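Local coordinates for protein ectonucleotide pyrophosphatase/phosphodiesterase family member 5 (Mus musculus, PDB 5VEO) that probably hydrolyses phosphodiester bonds in a restricted set of nucleotide substrates outside the cell, using bound zinc, at residues E13-V18 with N215-I220; P35-I40 with H199-L204; P137-P142 with I157-A162; E150-K155 with G169-E174. The protein carries 1 engineered substitution. One frame throughout, in Å; residues are numbered along the deposited sequence.

Contact 1: E13-V18 with N215-I220; sequences EQKVLV and NNVNLI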
# COMPACT_ATOMS: atom_id res chain seq x y z
N GLU A 13 -25.53 11.50 7.03
CA GLU A 13 -24.77 10.42 6.41
C GLU A 13 -23.36 10.87 6.02
O GLU A 13 -23.20 11.53 4.99
CB GLU A 13 -25.48 9.91 5.16
CG GLU A 13 -24.89 8.60 4.69
CD GLU A 13 -24.92 8.41 3.20
OE1 GLU A 13 -24.54 9.35 2.46
OE2 GLU A 13 -25.32 7.32 2.76
N GLN A 14 -22.33 10.48 6.78
CA GLN A 14 -20.99 10.92 6.44
C GLN A 14 -20.53 10.25 5.15
O GLN A 14 -20.93 9.13 4.81
CB GLN A 14 -19.97 10.63 7.55
CG GLN A 14 -20.08 11.38 8.93
CD GLN A 14 -19.75 12.88 8.90
OE1 GLN A 14 -18.95 13.35 8.11
NE2 GLN A 14 -20.38 13.63 9.81
N LYS A 15 -19.66 10.94 4.44
CA LYS A 15 -19.06 10.45 3.21
C LYS A 15 -17.56 10.51 3.38
O LYS A 15 -17.05 11.36 4.11
CB LYS A 15 -19.44 11.30 2.06
CG LYS A 15 -20.95 11.30 1.84
CD LYS A 15 -21.27 11.93 0.53
CE LYS A 15 -20.93 13.41 0.51
NZ LYS A 15 -22.13 14.28 0.73
N VAL A 16 -16.87 9.63 2.67
CA VAL A 16 -15.41 9.54 2.77
C VAL A 16 -14.82 9.31 1.38
O VAL A 16 -15.31 8.46 0.62
CB VAL A 16 -14.98 8.40 3.72
CG1 VAL A 16 -13.43 8.34 3.78
CG2 VAL A 16 -15.55 8.56 5.11
N LEU A 17 -13.76 10.05 1.07
CA LEU A 17 -12.93 9.83 -0.11
C LEU A 17 -11.52 9.53 0.38
O LEU A 17 -10.92 10.38 1.03
CB LEU A 17 -12.92 11.06 -1.01
CG LEU A 17 -11.97 11.03 -2.19
CD1 LEU A 17 -12.15 9.76 -3.05
CD2 LEU A 17 -12.10 12.27 -3.02
N VAL A 18 -11.02 8.33 0.09
CA VAL A 18 -9.65 7.93 0.41
C VAL A 18 -8.83 8.05 -0.86
O VAL A 18 -9.16 7.45 -1.89
CB VAL A 18 -9.58 6.50 0.97
CG1 VAL A 18 -8.12 6.12 1.33
CG2 VAL A 18 -10.49 6.34 2.17
N ASN A 215 -16.99 20.62 1.92
CA ASN A 215 -17.29 20.60 3.34
C ASN A 215 -18.29 19.52 3.76
O ASN A 215 -18.77 19.56 4.89
CB ASN A 215 -17.74 22.00 3.78
CG ASN A 215 -16.55 22.93 3.96
OD1 ASN A 215 -15.58 22.59 4.68
ND2 ASN A 215 -16.54 24.04 3.24
N ASN A 216 -18.58 18.53 2.91
CA ASN A 216 -19.37 17.39 3.37
C ASN A 216 -18.80 16.04 2.98
O ASN A 216 -19.49 15.03 3.13
CB ASN A 216 -20.83 17.46 2.87
CG ASN A 216 -20.94 17.86 1.44
OD1 ASN A 216 -21.09 17.03 0.55
ND2 ASN A 216 -20.88 19.16 1.21
N VAL A 217 -17.58 16.00 2.44
CA VAL A 217 -16.86 14.75 2.22
C VAL A 217 -15.66 14.79 3.14
O VAL A 217 -14.99 15.82 3.22
CB VAL A 217 -16.41 14.60 0.76
CG1 VAL A 217 -15.42 13.43 0.62
CG2 VAL A 217 -17.61 14.44 -0.16
N ASN A 218 -15.41 13.70 3.85
CA ASN A 218 -14.18 13.55 4.63
C ASN A 218 -13.11 13.02 3.67
O ASN A 218 -13.19 11.87 3.23
CB ASN A 218 -14.40 12.61 5.80
CG ASN A 218 -15.38 13.18 6.81
OD1 ASN A 218 -15.05 14.10 7.54
ND2 ASN A 218 -16.61 12.66 6.81
N LEU A 219 -12.15 13.89 3.33
CA LEU A 219 -11.06 13.56 2.42
C LEU A 219 -9.87 13.05 3.23
O LEU A 219 -9.37 13.76 4.10
CB LEU A 219 -10.66 14.79 1.61
CG LEU A 219 -9.41 14.70 0.75
CD1 LEU A 219 -9.58 13.63 -0.32
CD2 LEU A 219 -9.10 16.03 0.13
N ILE A 220 -9.42 11.84 2.94
CA ILE A 220 -8.29 11.23 3.62
C ILE A 220 -7.24 11.01 2.55
O ILE A 220 -7.50 10.34 1.56
CB ILE A 220 -8.68 9.92 4.32
CG1 ILE A 220 -9.75 10.19 5.40
CG2 ILE A 220 -7.44 9.20 4.87
CD1 ILE A 220 -10.36 8.98 6.00
O HOH W 1 -19.51 13.74 5.36
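The carbonyl oxygen of Lys-15 is gripped twice by Asn-218. The backbone N of Asn-218 lies 2.9 Å from Lys-15 O, and the side-chain ND2 of Asn-218 reaches the same oxygen at 3.0 Å. The two donors come from opposite faces of the carbonyl plane. ND2 of Asn-218 also donates to OE1 of Gln-14 at 2.8 Å, with the acceptor close to the plane of the Asn-218 amide. With CG anti to its own carbonyl carbon (chi1 -65°), Asn-218 swings its amide back toward Gln-14 and Lys-15. Its OD1 is bound by the backbone N of Ala-344, so the amide cannot easily flip. A water ties Gln-14 OE1, Lys-15 N and Asn-216 O together. Lys-15 bends back over Val-217, and its NZ meets OD1 of Asn-216 at 2.9 Å.

Further on, Leu-17 N donates to Asn-218 O at 2.9 Å, and Ile-220 N to Leu-17 O at 2.8 Å. Val-16 CG1 touches Ile-220 CD1 on one face of the sheet. On the other face Leu-17 CD2 lies 3.9 Å from Leu-219 CD1, the two leucines side by side. This is a parallel strand pair in the central sheet of the alkaline phosphatase clan. The strands lead on to the zinc ligands Asp-22, Asp-224 and His-225.

Contact 2: P35-I40 with H199-L204; sequences PHFHYI and HKLGYL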
# COMPACT_ATOMS: atom_id res chain seq x y z
N PRO A 35 2.02 23.58 -0.94
CA PRO A 35 0.94 24.44 -0.42
C PRO A 35 -0.40 23.75 -0.31
O PRO A 35 -1.15 24.06 0.62
CB PRO A 35 0.89 25.59 -1.44
CG PRO A 35 1.57 25.06 -2.67
CD PRO A 35 2.64 24.14 -2.14
N HIS A 36 -0.71 22.79 -1.19
CA HIS A 36 -2.03 22.17 -1.09
C HIS A 36 -2.07 21.13 0.02
O HIS A 36 -3.07 21.05 0.75
CB HIS A 36 -2.42 21.60 -2.44
CG HIS A 36 -2.58 22.66 -3.47
ND1 HIS A 36 -1.65 22.89 -4.46
CD2 HIS A 36 -3.52 23.63 -3.60
CE1 HIS A 36 -2.05 23.91 -5.20
NE2 HIS A 36 -3.18 24.38 -4.70
N PHE A 37 -0.99 20.36 0.21
CA PHE A 37 -0.91 19.54 1.41
C PHE A 37 -1.00 20.40 2.66
O PHE A 37 -1.69 20.04 3.62
CB PHE A 37 0.37 18.70 1.43
CG PHE A 37 0.34 17.49 0.51
CD1 PHE A 37 -0.12 16.28 0.97
CD2 PHE A 37 0.78 17.58 -0.80
CE1 PHE A 37 -0.16 15.15 0.14
CE2 PHE A 37 0.75 16.45 -1.63
CZ PHE A 37 0.27 15.24 -1.15
N HIS A 38 -0.30 21.53 2.68
CA HIS A 38 -0.30 22.38 3.86
C HIS A 38 -1.66 23.03 4.10
O HIS A 38 -2.05 23.26 5.25
CB HIS A 38 0.82 23.42 3.75
CG HIS A 38 2.16 22.88 4.17
ND1 HIS A 38 2.93 22.09 3.36
CD2 HIS A 38 2.83 22.99 5.34
CE1 HIS A 38 4.04 21.75 3.99
NE2 HIS A 38 4.00 22.27 5.21
N TYR A 39 -2.43 23.27 3.03
CA TYR A 39 -3.79 23.78 3.18
C TYR A 39 -4.67 22.76 3.89
O TYR A 39 -5.45 23.12 4.79
CB TYR A 39 -4.35 24.13 1.80
CG TYR A 39 -5.78 24.57 1.81
CD1 TYR A 39 -6.13 25.85 2.22
CD2 TYR A 39 -6.79 23.72 1.41
CE1 TYR A 39 -7.46 26.27 2.21
CE2 TYR A 39 -8.12 24.13 1.39
CZ TYR A 39 -8.45 25.40 1.80
OH TYR A 39 -9.78 25.77 1.79
N ILE A 40 -4.56 21.48 3.54
CA ILE A 40 -5.30 20.45 4.25
C ILE A 40 -4.85 20.37 5.71
O ILE A 40 -5.67 20.24 6.63
CB ILE A 40 -5.16 19.09 3.54
CG1 ILE A 40 -5.96 19.13 2.23
CG2 ILE A 40 -5.65 17.97 4.45
CD1 ILE A 40 -5.85 17.90 1.39
N HIS A 199 0.26 19.77 -6.80
CA HIS A 199 -0.61 20.43 -7.76
C HIS A 199 -1.86 19.59 -8.04
O HIS A 199 -2.97 20.13 -8.10
CB HIS A 199 0.16 20.71 -9.05
CG HIS A 199 -0.54 21.63 -9.99
ND1 HIS A 199 -1.14 21.20 -11.15
CD2 HIS A 199 -0.75 22.97 -9.92
CE1 HIS A 199 -1.69 22.24 -11.77
NE2 HIS A 199 -1.46 23.32 -11.05
N LYS A 200 -1.70 18.28 -8.20
CA LYS A 200 -2.85 17.40 -8.44
C LYS A 200 -3.78 17.37 -7.24
O LYS A 200 -5.01 17.37 -7.39
CB LYS A 200 -2.37 16.00 -8.78
CG LYS A 200 -1.84 15.93 -10.19
CD LYS A 200 -1.31 14.57 -10.52
CE LYS A 200 -1.17 14.40 -12.02
NZ LYS A 200 -0.32 15.43 -12.66
N LEU A 201 -3.23 17.37 -6.02
CA LEU A 201 -4.08 17.48 -4.85
C LEU A 201 -4.87 18.78 -4.89
O LEU A 201 -6.06 18.81 -4.57
CB LEU A 201 -3.23 17.38 -3.58
CG LEU A 201 -3.97 17.50 -2.25
CD1 LEU A 201 -5.09 16.46 -2.12
CD2 LEU A 201 -2.98 17.46 -1.09
N GLY A 202 -4.22 19.87 -5.30
CA GLY A 202 -4.91 21.14 -5.46
C GLY A 202 -6.05 21.07 -6.46
O GLY A 202 -7.12 21.64 -6.25
N TYR A 203 -5.83 20.36 -7.57
CA TYR A 203 -6.89 20.13 -8.55
C TYR A 203 -8.08 19.40 -7.93
O TYR A 203 -9.24 19.78 -8.14
CB TYR A 203 -6.31 19.34 -9.72
CG TYR A 203 -7.31 19.07 -10.81
CD1 TYR A 203 -7.51 19.99 -11.83
CD2 TYR A 203 -8.07 17.90 -10.82
CE1 TYR A 203 -8.42 19.74 -12.84
CE2 TYR A 203 -8.99 17.65 -11.83
CZ TYR A 203 -9.16 18.58 -12.83
OH TYR A 203 -10.07 18.36 -13.83
N LEU A 204 -7.80 18.35 -7.16
CA LEU A 204 -8.87 17.62 -6.49
C LEU A 204 -9.64 18.52 -5.53
O LEU A 204 -10.87 18.51 -5.50
CB LEU A 204 -8.27 16.42 -5.74
CG LEU A 204 -9.24 15.64 -4.85
CD1 LEU A 204 -10.43 15.08 -5.66
CD2 LEU A 204 -8.51 14.53 -4.11
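His-36 opens the contact by laying one face of its imidazole over the backbone of Gly-202. The CA of Gly-202 is 3.5 Å from the ring centroid, a CH-pi contact displaced toward the rim on the CG and CD2 side. The helices can come this near because Gly-202 has no side chain. A CB there would fall only 2.6 Å from His-36 NE2. The ring is fixed from a second direction, since His-36 ND1 is hydrogen-bonded to OD2 of Asp-198, one residue before the other segment. The other oxygen of the same carboxylate, Asp-198 OD1, takes the backbone N of Phe-37.

Phe-37 comes next. Its ring receives the CD2 methyl of Leu-201 almost exactly over the centre. That methyl carbon is 3.5 Å from the ring centroid and 6° off the ring normal. Leu-201 can reach it because its CG stands anti to the backbone N (chi1 179°), which carries the branch out to the other helix.

One turn on, Ile-40 meets the same leucine tip to tip. Ile-40 CD1 lies 3.8 Å from Leu-201 CD2 and 3.9 Å from Leu-201 CD1. Leu-201 is thus held between an aromatic face and an aliphatic end.

The axes of segments 35-40 and 199-204 approach to 8.4 Å, at 51°. Helices 35-42 and 190-210 lie together against the central sheet. Phe-37 and Leu-201 both rest on Val-221 of strand 218-222. Ile-40 covers Leu-219 of that strand and Leu-339 of strand 338-341.

Contact 3: P137-P142 with I157-A162; sequences PTYYLP and IEWFTA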
# COMPACT_ATOMS: atom_id res chain seq x y z
N PRO A 137 -17.04 -3.05 -6.27
CA PRO A 137 -17.60 -1.74 -5.92
C PRO A 137 -18.76 -1.40 -6.85
O PRO A 137 -18.76 -1.78 -8.03
CB PRO A 137 -16.42 -0.79 -6.11
CG PRO A 137 -15.19 -1.67 -6.07
CD PRO A 137 -15.65 -2.93 -6.75
N THR A 138 -19.73 -0.67 -6.32
CA THR A 138 -20.89 -0.26 -7.13
C THR A 138 -20.46 0.36 -8.45
O THR A 138 -21.02 0.05 -9.51
CB THR A 138 -21.74 0.73 -6.35
OG1 THR A 138 -21.97 0.23 -5.04
CG2 THR A 138 -23.08 1.00 -7.09
N TYR A 139 -19.45 1.24 -8.39
CA TYR A 139 -18.84 1.85 -9.55
C TYR A 139 -17.34 1.63 -9.49
O TYR A 139 -16.73 1.83 -8.43
CB TYR A 139 -19.08 3.36 -9.63
CG TYR A 139 -20.53 3.83 -9.49
CD1 TYR A 139 -21.36 3.88 -10.60
CD2 TYR A 139 -21.04 4.27 -8.28
CE1 TYR A 139 -22.66 4.33 -10.50
CE2 TYR A 139 -22.35 4.73 -8.17
CZ TYR A 139 -23.15 4.76 -9.29
OH TYR A 139 -24.46 5.21 -9.19
N TYR A 140 -16.73 1.27 -10.62
CA TYR A 140 -15.28 1.13 -10.65
C TYR A 140 -14.78 1.27 -12.07
O TYR A 140 -15.53 1.09 -13.05
CB TYR A 140 -14.82 -0.21 -10.05
CG TYR A 140 -15.18 -1.41 -10.88
CD1 TYR A 140 -14.30 -1.91 -11.83
CD2 TYR A 140 -16.40 -2.05 -10.72
CE1 TYR A 140 -14.64 -3.01 -12.62
CE2 TYR A 140 -16.75 -3.16 -11.50
CZ TYR A 140 -15.86 -3.63 -12.44
OH TYR A 140 -16.21 -4.72 -13.22
N LEU A 141 -13.51 1.56 -12.19
CA LEU A 141 -12.82 1.61 -13.47
C LEU A 141 -11.92 0.39 -13.64
O LEU A 141 -11.15 0.06 -12.73
CB LEU A 141 -11.97 2.88 -13.58
CG LEU A 141 -12.66 4.22 -13.27
CD1 LEU A 141 -11.68 5.39 -13.43
CD2 LEU A 141 -13.90 4.42 -14.14
N PRO A 142 -11.95 -0.30 -14.78
CA PRO A 142 -10.90 -1.27 -15.08
C PRO A 142 -9.53 -0.62 -14.98
O PRO A 142 -9.32 0.49 -15.46
CB PRO A 142 -11.22 -1.70 -16.51
CG PRO A 142 -12.67 -1.43 -16.65
CD PRO A 142 -12.87 -0.14 -15.92
N ILE A 157 -15.96 12.48 -8.70
CA ILE A 157 -16.89 13.57 -8.44
C ILE A 157 -18.26 13.22 -8.99
O ILE A 157 -19.29 13.47 -8.35
CB ILE A 157 -16.37 14.89 -9.06
CG1 ILE A 157 -15.02 15.34 -8.45
CG2 ILE A 157 -17.44 16.01 -8.94
CD1 ILE A 157 -15.09 15.86 -7.12
N GLU A 158 -18.28 12.65 -10.20
CA GLU A 158 -19.54 12.18 -10.80
C GLU A 158 -20.24 11.18 -9.89
O GLU A 158 -21.46 11.26 -9.68
CB GLU A 158 -19.25 11.54 -12.14
CG GLU A 158 -18.87 12.53 -13.19
CD GLU A 158 -18.26 11.89 -14.42
OE1 GLU A 158 -18.33 10.64 -14.56
OE2 GLU A 158 -17.70 12.65 -15.25
N TRP A 159 -19.50 10.24 -9.32
CA TRP A 159 -20.11 9.22 -8.49
C TRP A 159 -20.65 9.79 -7.18
O TRP A 159 -21.71 9.36 -6.70
CB TRP A 159 -19.12 8.09 -8.24
CG TRP A 159 -18.72 7.37 -9.49
CD1 TRP A 159 -19.44 7.26 -10.66
CD2 TRP A 159 -17.50 6.67 -9.71
NE1 TRP A 159 -18.74 6.51 -11.58
CE2 TRP A 159 -17.53 6.16 -11.02
CE3 TRP A 159 -16.38 6.43 -8.91
CZ2 TRP A 159 -16.49 5.39 -11.54
CZ3 TRP A 159 -15.34 5.69 -9.43
CH2 TRP A 159 -15.40 5.18 -10.73
N PHE A 160 -19.94 10.76 -6.57
CA PHE A 160 -20.43 11.37 -5.34
C PHE A 160 -21.70 12.20 -5.57
O PHE A 160 -22.41 12.49 -4.60
CB PHE A 160 -19.38 12.29 -4.72
CG PHE A 160 -18.44 11.58 -3.77
CD1 PHE A 160 -18.91 11.06 -2.57
CD2 PHE A 160 -17.10 11.46 -4.06
CE1 PHE A 160 -18.05 10.43 -1.69
CE2 PHE A 160 -16.23 10.81 -3.18
CZ PHE A 160 -16.71 10.29 -2.01
N THR A 161 -21.97 12.58 -6.82
CA THR A 161 -23.11 13.44 -7.15
C THR A 161 -24.09 12.76 -8.09
O THR A 161 -24.98 13.42 -8.65
CB THR A 161 -22.62 14.74 -7.77
OG1 THR A 161 -21.91 14.45 -8.98
CG2 THR A 161 -21.73 15.50 -6.76
N ALA A 162 -23.97 11.44 -8.23
CA ALA A 162 -24.80 10.69 -9.17
C ALA A 162 -26.24 10.60 -8.69
O ALA A 162 -26.56 10.83 -7.52
CB ALA A 162 -24.23 9.29 -9.37
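Tyr-139 and Trp-159 form an offset (parallel-displaced) stack that joins strand 139-140 to the end of helix 149-160. Strand and helix belong to a beta-alpha-beta crossover that runs on to strand 168-173. The tyrosine ring and the five-membered ring of the indole have centroids 4.4 Å apart and planes at 12°. The CB of Tyr-139 sits over the middle of the indole as well, 3.5 Å from Trp-159 CE2. CG of Trp-159 lies anti to its carbonyl carbon (chi1 -64°), which turns the indole toward the strand. Leu-141 completes this first shell from another side, with its CD2 at the indole edge, 3.8 Å from Trp-159 CZ2. With an alanine at Trp-159, one face of the tyrosine ring is likely to lose its stacking partner, and a gap would probably open beside Leu-141.

Further out, Thr-138 CG2 lies over the opposite face of the tyrosine ring. The hydroxyl of Tyr-139 is hydrogen-bonded to the backbone O of Asp-164, which pins the far end of the ring. Tyr-139 and Leu-141 are themselves held to strand 120-123 by backbone bonds. The helix ends with Phe-160; in Thr-161, the first residue past it, OG1 donates to Ile-157 O at 2.9 Å.

Contact 4: E150-K155 with G169-E174; sequences EDRVAK and GFLYWE. With AMP (adenosine monophosphate), chain Q.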
# COMPACT_ATOMS: atom_id res chain seq x y z
N GLU A 150 -6.85 13.68 -13.80
CA GLU A 150 -8.03 14.52 -13.93
C GLU A 150 -9.25 13.69 -14.32
O GLU A 150 -10.36 13.94 -13.83
CB GLU A 150 -7.76 15.62 -14.95
CG GLU A 150 -6.64 16.61 -14.52
CD GLU A 150 -5.22 16.03 -14.53
OE1 GLU A 150 -4.96 15.07 -15.29
OE2 GLU A 150 -4.37 16.55 -13.74
N ASP A 151 -9.06 12.67 -15.15
CA ASP A 151 -10.19 11.81 -15.51
C ASP A 151 -10.61 10.94 -14.33
O ASP A 151 -11.80 10.66 -14.15
CB ASP A 151 -9.82 10.95 -16.71
CG ASP A 151 -9.94 11.70 -18.03
OD1 ASP A 151 -10.56 12.78 -18.03
OD2 ASP A 151 -9.44 11.22 -19.06
N ARG A 152 -9.64 10.48 -13.53
CA ARG A 152 -9.98 9.71 -12.33
C ARG A 152 -10.77 10.57 -11.36
O ARG A 152 -11.78 10.11 -10.80
CB ARG A 152 -8.71 9.18 -11.66
CG ARG A 152 -7.95 8.22 -12.54
CD ARG A 152 -6.64 7.74 -11.89
NE ARG A 152 -5.68 7.32 -12.92
CZ ARG A 152 -4.65 6.49 -12.72
NH1 ARG A 152 -4.44 5.93 -11.53
NH2 ARG A 152 -3.84 6.18 -13.72
N VAL A 153 -10.34 11.81 -11.15
CA VAL A 153 -11.06 12.74 -10.28
C VAL A 153 -12.47 12.97 -10.82
O VAL A 153 -13.45 13.00 -10.06
CB VAL A 153 -10.29 14.06 -10.17
CG1 VAL A 153 -11.13 15.14 -9.52
CG2 VAL A 153 -9.02 13.81 -9.35
N ALA A 154 -12.59 13.16 -12.13
CA ALA A 154 -13.90 13.43 -12.72
C ALA A 154 -14.88 12.32 -12.41
O ALA A 154 -16.04 12.58 -12.06
CB ALA A 154 -13.76 13.62 -14.23
N LYS A 155 -14.44 11.06 -12.51
CA LYS A 155 -15.33 9.95 -12.20
C LYS A 155 -15.73 9.95 -10.73
O LYS A 155 -16.89 9.74 -10.39
CB LYS A 155 -14.66 8.63 -12.58
CG LYS A 155 -14.54 8.44 -14.07
CD LYS A 155 -15.95 8.21 -14.66
CE LYS A 155 -16.09 8.45 -16.14
NZ LYS A 155 -17.56 8.52 -16.43
N GLY A 169 -15.56 6.66 -1.59
CA GLY A 169 -14.77 6.65 -2.80
C GLY A 169 -13.31 6.36 -2.53
O GLY A 169 -12.78 6.68 -1.46
N PHE A 170 -12.66 5.74 -3.52
CA PHE A 170 -11.24 5.41 -3.49
C PHE A 170 -10.60 5.92 -4.77
O PHE A 170 -11.07 5.61 -5.86
CB PHE A 170 -11.00 3.90 -3.38
CG PHE A 170 -11.46 3.33 -2.09
CD1 PHE A 170 -10.62 3.36 -0.98
CD2 PHE A 170 -12.74 2.80 -1.95
CE1 PHE A 170 -11.03 2.85 0.24
CE2 PHE A 170 -13.15 2.29 -0.73
CZ PHE A 170 -12.30 2.33 0.37
N LEU A 171 -9.52 6.69 -4.63
CA LEU A 171 -8.81 7.30 -5.75
C LEU A 171 -7.34 6.97 -5.61
O LEU A 171 -6.77 7.14 -4.54
CB LEU A 171 -9.03 8.81 -5.76
CG LEU A 171 -8.24 9.67 -6.73
CD1 LEU A 171 -8.57 9.31 -8.16
CD2 LEU A 171 -8.48 11.17 -6.48
N TYR A 172 -6.74 6.48 -6.69
CA TYR A 172 -5.36 6.01 -6.69
C TYR A 172 -4.59 6.70 -7.81
O TYR A 172 -5.10 6.87 -8.93
CB TYR A 172 -5.34 4.49 -6.85
CG TYR A 172 -3.98 3.88 -7.03
CD1 TYR A 172 -3.12 3.70 -5.95
CD2 TYR A 172 -3.55 3.49 -8.28
CE1 TYR A 172 -1.87 3.13 -6.12
CE2 TYR A 172 -2.31 2.93 -8.46
CZ TYR A 172 -1.47 2.76 -7.39
OH TYR A 172 -0.24 2.20 -7.60
N TRP A 173 -3.33 7.05 -7.51
CA TRP A 173 -2.40 7.61 -8.48
C TRP A 173 -1.02 6.98 -8.26
O TRP A 173 -0.64 6.73 -7.12
CB TRP A 173 -2.34 9.13 -8.34
CG TRP A 173 -1.54 9.86 -9.39
CD1 TRP A 173 -0.45 10.65 -9.18
CD2 TRP A 173 -1.79 9.87 -10.80
NE1 TRP A 173 -0.01 11.17 -10.38
CE2 TRP A 173 -0.81 10.70 -11.39
CE3 TRP A 173 -2.74 9.26 -11.62
CZ2 TRP A 173 -0.75 10.92 -12.76
CZ3 TRP A 173 -2.69 9.49 -12.98
CH2 TRP A 173 -1.70 10.31 -13.54
N GLU A 174 -0.29 6.74 -9.36
CA GLU A 174 0.94 5.94 -9.33
C GLU A 174 2.19 6.74 -8.96
O GLU A 174 3.26 6.13 -8.75
CB GLU A 174 1.16 5.29 -10.69
CG GLU A 174 0.09 4.27 -11.08
CD GLU A 174 -1.20 4.86 -11.63
OE1 GLU A 174 -2.17 4.07 -11.80
OE2 GLU A 174 -1.24 6.08 -11.94
P AMP Q . 4.43 -0.86 -5.71
O1P AMP Q . 4.47 -2.05 -4.80
O2P AMP Q . 5.78 -0.59 -6.37
O3P AMP Q . 3.91 0.40 -5.02
O5' AMP Q . 3.39 -1.16 -6.90
C5' AMP Q . 2.77 -0.06 -7.57
C4' AMP Q . 2.54 -0.30 -9.04
O4' AMP Q . 1.43 -1.18 -9.18
C3' AMP Q . 2.15 0.97 -9.80
O3' AMP Q . 3.21 1.40 -10.62
C2' AMP Q . 0.96 0.55 -10.67
O2' AMP Q . 1.08 0.86 -12.03
C1' AMP Q . 0.86 -0.94 -10.44
N9 AMP Q . -0.50 -1.43 -10.43
C8 AMP Q . -1.47 -1.13 -9.55
N7 AMP Q . -2.60 -1.82 -9.87
C5 AMP Q . -2.30 -2.56 -10.96
C6 AMP Q . -3.01 -3.53 -11.83
N6 AMP Q . -4.30 -3.83 -11.57
N1 AMP Q . -2.35 -4.08 -12.86
C2 AMP Q . -1.06 -3.80 -13.13
N3 AMP Q . -0.34 -2.94 -12.40
C4 AMP Q . -0.92 -2.30 -11.33
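Arg-152 reaches across from its helix to Tyr-172, Trp-173 and Glu-174 of the strand. Helix 149-160 is the connection of a beta-alpha-beta crossover, and the short helix and strand axes run antiparallel at 179°. The tight part is along Arg-152. Its CB lies 3.5 Å from Leu-171 CD1. Arg-152 NH1 donates to Glu-174 OE1 at 2.9 Å, a salt bridge with the oxygen in the guanidinium plane. The same NH1 reaches Tyr-172 O at 2.8 Å, from above the carbonyl plane. NH2 makes only weak bonds to the Glu-174 carboxylate, whose plane stands 78° from the guanidinium, but it also binds Val-147 O. The edge of Trp-173 presses on one guanidinium face, with CE3 3.5 Å from Arg-152 CZ. The side chain gets there by running extended from CG to NE (chi2 177°).

A methionine in place of Arg-152 would probably leave the Glu-174 carboxylate without the guanidinium as its salt-bridge partner and Tyr-172 O without this donor. Beside it the packing is looser. Val-153 CG2 meets Leu-171 CD2 at 3.9 Å, and Asp-151 on the outer side of the helix faces solvent.

Arg-152 acts as a second-shell residue of the AMP pocket, which includes Tyr-172 and Glu-174. Tyr-143 OH bonds both Glu-174 OE1 and AMP, and the CG of Glu-174 lies 3.7 Å from AMP O2'.

In the fold
All four contacts lie in or against the mixed sheet and its helices. Along the chain, contact 1 closes the widest loop and contact 2 is nested inside it. Contacts 3 and 4 lie within both, their segments alternating. Contacts 3 and 4 share helix 149-160 and have centres about 10 Å apart; the centres of contacts 2 and 3 are about 22 Å apart. Contact 1 is the middle of the sheet: its strand 16-21 pairs with strand 168-173 of contact 4, and Leu-219 packs on Ile-40 and Leu-204 of contact 2. Tyr-203 and Leu-204 also pack on Val-153. Distant parts of the chain thus meet around the strands that lead to the zinc and AMP site.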